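Local coordinates for transcriptional regulator (Mesorhizobium loti, PDB 3BHQ), which probably binds DNA at cis-regulatory sites as a transcription factor of the TetR family and so controls transcription of its target genes, at residues Thr141-Cys144 / Phe145-Thr149; Ser10-Lys13 / Asp14-Ile18. All blocks are in the same frame, centred on the assembly; numbering follows the deposited sequence.

Interaction 1: Thr141-Cys144 / Phe145-Thr149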
loop_
_atom_site.group_PDB
_atom_site.type_symbol
_atom_site.label_atom_id
_atom_site.label_comp_id
_atom_site.label_asym_id
_atom_site.label_seq_id
_atom_site.Cartn_x
_atom_site.Cartn_y
_atom_site.Cartn_z
ATOM N N THR A 141 -8.616 -11.318 -12.266
ATOM C CA THR A 141 -7.358 -11.972 -12.585
ATOM C C THR A 141 -7.431 -13.472 -12.194
ATOM O O THR A 141 -6.974 -14.303 -12.961
ATOM C CB THR A 141 -6.170 -11.248 -11.900
ATOM O OG1 THR A 141 -6.229 -9.855 -12.233
ATOM C CG2 THR A 141 -4.836 -11.839 -12.354
ATOM N N ALA A 142 -8.021 -13.785 -11.034
ATOM C CA ALA A 142 -8.201 -15.162 -10.545
ATOM C C ALA A 142 -9.049 -16.008 -11.483
ATOM O O ALA A 142 -8.705 -17.151 -11.766
ATOM C CB ALA A 142 -8.787 -15.171 -9.121
ATOM N N SER A 143 -10.147 -15.432 -11.975
ATOM C CA SER A 143 -11.009 -16.120 -12.943
ATOM C C SER A 143 -10.222 -16.432 -14.217
ATOM O O SER A 143 -10.291 -17.551 -14.735
ATOM C CB SER A 143 -12.272 -15.303 -13.244
ATOM O OG SER A 143 -13.099 -16.017 -14.132
ATOM N N CYS A 144 -9.422 -15.466 -14.670
ATOM C CA CYS A 144 -8.529 -15.664 -15.827
ATOM C C CYS A 144 -7.495 -16.791 -15.589
ATOM O O CYS A 144 -7.302 -17.663 -16.442
ATOM C CB CYS A 144 -7.855 -14.343 -16.208
ATOM S SG CYS A 144 -6.485 -14.471 -17.321
ATOM N N PHE A 145 -6.840 -16.778 -14.430
ATOM C CA PHE A 145 -5.858 -17.818 -14.097
ATOM C C PHE A 145 -6.467 -19.225 -13.961
ATOM O O PHE A 145 -5.801 -20.223 -14.285
ATOM C CB PHE A 145 -5.111 -17.492 -12.799
ATOM C CG PHE A 145 -4.141 -16.344 -12.874
ATOM C CD1 PHE A 145 -3.753 -15.712 -14.082
ATOM C CD2 PHE A 145 -3.514 -15.959 -11.696
ATOM C CE1 PHE A 145 -2.804 -14.657 -14.070
ATOM C CE2 PHE A 145 -2.542 -14.929 -11.691
ATOM C CZ PHE A 145 -2.207 -14.285 -12.853
ATOM N N GLN A 146 -7.700 -19.295 -13.464
ATOM C CA GLN A 146 -8.401 -20.591 -13.334
ATOM C C GLN A 146 -8.618 -21.206 -14.702
ATOM O O GLN A 146 -8.382 -22.415 -14.891
ATOM C CB GLN A 146 -9.748 -20.447 -12.619
ATOM C CG GLN A 146 -10.502 -21.790 -12.385
ATOM C CD GLN A 146 -9.687 -22.766 -11.567
ATOM O OE1 GLN A 146 -9.495 -22.576 -10.360
ATOM N NE2 GLN A 146 -9.207 -23.833 -12.218
ATOM N N LYS A 147 -9.077 -20.382 -15.642
ATOM C CA LYS A 147 -9.280 -20.817 -17.033
ATOM C C LYS A 147 -7.954 -21.225 -17.676
ATOM O O LYS A 147 -7.881 -22.253 -18.345
ATOM C CB LYS A 147 -10.009 -19.750 -17.849
ATOM C CG LYS A 147 -11.435 -19.511 -17.353
ATOM C CD LYS A 147 -12.102 -18.309 -18.015
ATOM C CE LYS A 147 -13.372 -17.911 -17.262
ATOM N NZ LYS A 147 -13.954 -16.640 -17.767
ATOM N N LEU A 148 -6.891 -20.453 -17.435
ATOM C CA LEU A 148 -5.556 -20.814 -17.941
ATOM C C LEU A 148 -5.047 -22.120 -17.315
ATOM O O LEU A 148 -4.359 -22.887 -17.982
ATOM C CB LEU A 148 -4.536 -19.685 -17.716
ATOM C CG LEU A 148 -4.755 -18.422 -18.552
ATOM C CD1 LEU A 148 -3.885 -17.303 -18.038
ATOM C CD2 LEU A 148 -4.495 -18.696 -20.048
ATOM N N THR A 149 -5.345 -22.330 -16.032
ATOM C CA THR A 149 -4.973 -23.571 -15.329
ATOM C C THR A 149 -5.744 -24.761 -15.913
ATOM O O THR A 149 -5.137 -25.797 -16.206
ATOM C CB THR A 149 -5.151 -23.471 -13.805
ATOM O OG1 THR A 149 -4.257 -22.467 -13.298
ATOM C CG2 THR A 149 -4.820 -24.821 -13.098
HETATM O O HOH W 1 -12.025 -14.841 -17.000
#
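The ring of Phe-145 carries the methyl group of Thr-141 over one face. Thr-141 CG2 sits 3.9 Å from the ring centroid and 21° off the ring normal, a CH-pi contact. The methyl is displaced toward the rim, and its nearest ring atom is Phe-145 CZ, 3.6 Å from CG2. The carbonyl oxygen of Thr-141 lies over the same face, near the root of the ring. Phe-202 meets the Phe-145 ring at about 40° between planes, and Leu-166 and Leu-92 touch the same side chain. The threonine methyl is anti to the backbone N (chi1 -53° for OG1), which lays it alongside the phenylalanine one turn later. Its hydroxyl OG1 turns back to Met-137 O instead.

Cys-144 SG rests against Leu-148 CD1 at 3.9 Å. Both side chains also touch Leu-82, so this strip of the helix faces helix 56-83. At the more open side, Ser-143 and Lys-147 are joined through water 1. Lys-147 NZ donates to the water at 2.7 Å, and the water lies 3.3 Å from Ser-143 OG. The lysine chain is extended beyond CG and runs past the serine.

The backbone bonds are the regular i to i+4 set, such as Phe-145 N to Thr-141 O at 2.9 Å. Phe-145 O is gripped twice, by Thr-149 N and by Thr-149 OG1 (2.9 Å), from opposite faces of its plane. The hydroxyl is also bonded to Thr-156 OG1, which ties the helix to the following loop. This is the C-terminal end of an amphipathic helix of the all-helical C-terminal domain of a TetR-family regulator, with its apolar side against helices 56-83, 88-103 and 159-181.

Interaction 2: Ser10-Lys13 / Asp14-Ile18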
loop_
_atom_site.group_PDB
_atom_site.type_symbol
_atom_site.label_atom_id
_atom_site.label_comp_id
_atom_site.label_asym_id
_atom_site.label_seq_id
_atom_site.Cartn_x
_atom_site.Cartn_y
_atom_site.Cartn_z
ATOM N N SER A 10 -30.328 12.351 -18.079
ATOM C CA SER A 10 -30.113 12.253 -16.635
ATOM C C SER A 10 -28.858 11.422 -16.326
ATOM O O SER A 10 -28.074 11.783 -15.440
ATOM C CB SER A 10 -31.354 11.672 -15.944
ATOM O OG SER A 10 -31.235 11.733 -14.532
ATOM N N ALA A 11 -28.672 10.322 -17.059
ATOM C CA ALA A 11 -27.480 9.467 -16.912
ATOM C C ALA A 11 -26.215 10.237 -17.306
ATOM O O ALA A 11 -25.213 10.183 -16.591
ATOM C CB ALA A 11 -27.607 8.210 -17.738
ATOM N N ARG A 12 -26.277 10.963 -18.425
ATOM C CA ARG A 12 -25.148 11.784 -18.888
ATOM C C ARG A 12 -24.806 12.897 -17.892
ATOM O O ARG A 12 -23.632 13.088 -17.564
ATOM C CB ARG A 12 -25.415 12.366 -20.281
ATOM C CG ARG A 12 -24.407 13.455 -20.763
ATOM C CD ARG A 12 -24.399 13.655 -22.292
ATOM N NE ARG A 12 -25.704 13.417 -22.931
ATOM C CZ ARG A 12 -26.685 14.309 -23.139
ATOM N NH1 ARG A 12 -26.577 15.591 -22.769
ATOM N NH2 ARG A 12 -27.813 13.902 -23.735
ATOM N N LYS A 13 -25.826 13.619 -17.419
ATOM C CA LYS A 13 -25.599 14.653 -16.411
ATOM C C LYS A 13 -24.960 14.085 -15.158
ATOM O O LYS A 13 -24.038 14.679 -14.630
ATOM C CB LYS A 13 -26.872 15.463 -16.067
ATOM C CG LYS A 13 -26.957 16.788 -16.791
ATOM C CD LYS A 13 -25.926 17.772 -16.189
ATOM C CE LYS A 13 -25.461 18.828 -17.186
ATOM N NZ LYS A 13 -24.053 19.204 -16.861
ATOM N N ASP A 14 -25.428 12.936 -14.686
ATOM C CA ASP A 14 -24.824 12.299 -13.502
ATOM C C ASP A 14 -23.348 11.909 -13.711
ATOM O O ASP A 14 -22.529 12.114 -12.838
ATOM C CB ASP A 14 -25.643 11.103 -13.000
ATOM C CG ASP A 14 -26.957 11.521 -12.319
ATOM O OD1 ASP A 14 -27.242 12.727 -12.108
ATOM O OD2 ASP A 14 -27.719 10.606 -11.975
ATOM N N ARG A 15 -23.034 11.377 -14.884
ATOM C CA ARG A 15 -21.645 11.100 -15.260
ATOM C C ARG A 15 -20.804 12.385 -15.249
ATOM O O ARG A 15 -19.680 12.382 -14.735
ATOM C CB ARG A 15 -21.577 10.441 -16.647
ATOM C CG ARG A 15 -20.138 10.165 -17.148
ATOM C CD ARG A 15 -20.089 9.370 -18.457
ATOM N NE ARG A 15 -20.925 9.932 -19.516
ATOM C CZ ARG A 15 -20.648 11.038 -20.217
ATOM N NH1 ARG A 15 -19.528 11.754 -20.030
ATOM N NH2 ARG A 15 -21.518 11.429 -21.146
ATOM N N GLU A 16 -21.350 13.468 -15.819
ATOM C CA GLU A 16 -20.649 14.766 -15.834
ATOM C C GLU A 16 -20.398 15.305 -14.430
ATOM O O GLU A 16 -19.330 15.846 -14.139
ATOM C CB GLU A 16 -21.403 15.786 -16.688
ATOM C CG GLU A 16 -21.361 15.454 -18.186
ATOM C CD GLU A 16 -22.297 16.263 -19.058
ATOM O OE1 GLU A 16 -23.136 17.036 -18.556
ATOM O OE2 GLU A 16 -22.197 16.090 -20.289
ATOM N N ILE A 17 -21.401 15.155 -13.556
ATOM C CA ILE A 17 -21.273 15.579 -12.175
ATOM C C ILE A 17 -20.168 14.764 -11.452
ATOM O O ILE A 17 -19.351 15.339 -10.741
ATOM C CB ILE A 17 -22.630 15.485 -11.414
ATOM C CG1 ILE A 17 -23.623 16.478 -12.007
ATOM C CG2 ILE A 17 -22.440 15.734 -9.924
ATOM C CD1 ILE A 17 -25.089 16.207 -11.597
ATOM N N ILE A 18 -20.191 13.440 -11.609
ATOM C CA ILE A 18 -19.173 12.581 -10.982
ATOM C C ILE A 18 -17.765 12.904 -11.521
ATOM O O ILE A 18 -16.797 12.983 -10.762
ATOM C CB ILE A 18 -19.521 11.081 -11.128
ATOM C CG1 ILE A 18 -20.761 10.749 -10.296
ATOM C CG2 ILE A 18 -18.344 10.208 -10.666
ATOM C CD1 ILE A 18 -21.441 9.446 -10.674
HETATM O O HOH W 2 -28.601 14.229 -13.840
HETATM O O HOH W 3 -25.031 17.290 -20.458
#
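Asp-14 stands one turn after Ser-10, and its carboxylate leans back over that residue's carbonyl. Asp-14 CG is anti to the carbonyl carbon of its own residue (chi1 -72°) and lies 3.3 Å from Ser-10 O. Water 2 bridges the two, donating to Ser-10 O at 3.0 Å and to Asp-14 OD1 at 2.7 Å. The same OD1 is hydrogen-bonded to His-52 ND1, which links the first helix to helix 46-53.

Arg-15 follows. Its chain bends at chi3 (51°) and brings Arg-15 NH2 to 3.5 Å from Arg-12 CG. The two arginine side chains cross, and their guanidinium planes are 48° apart. Arg-15 NE forms a salt bridge with Glu-7, which also touches Arg-12.

This stretch belongs to helix 9-28, the first helix of the three-helix DNA-binding domain of TetR-type regulators. It packs on helix 46-53, the second helix of the predicted helix-turn-helix motif.

Glu-16 lies alongside Arg-12 and is crossed by Lys-13. Lys-13 NZ makes a salt bridge with Glu-16 OE1 at 2.9 Å, approaching nearly along the C-O axis. Water 3 donates to Glu-16 OE1 at 2.7 Å and accepts from Arg-12 NH1, so OE1 is held by two donors. The other oxygen, Glu-16 OE2, rests 3.5 Å from Arg-12 CG. Lys-13 NZ has a further, weak bond to Gly-43 O.

Ile-17 folds its CG1 branch back over Lys-13 O, at 3.2 Å. It is buried against Val-49, Phe-53 and Ala-44. Ile-18 takes another direction and touches Val-63 and Ser-66 of helix 56-83.

Overall arrangement
Interaction 2 comes first along the chain, on helix 9-28, and interaction 1 follows much later, near the end of helix 123-150. Their centres are 35 Å apart, and the nearest atoms are about 23 Å apart, so they do not touch. Interaction 2 belongs to the N-terminal DNA-binding part and interaction 1 to the C-terminal domain. Helix 56-83 runs between the two regions. Its first half borders the region of interaction 2, through Ile-18, and its last turns border interaction 1. This is consistent with the TetR plan, in which a DNA-binding head is joined to a separate C-terminal domain. Neither contact touches the second chain of the assembly.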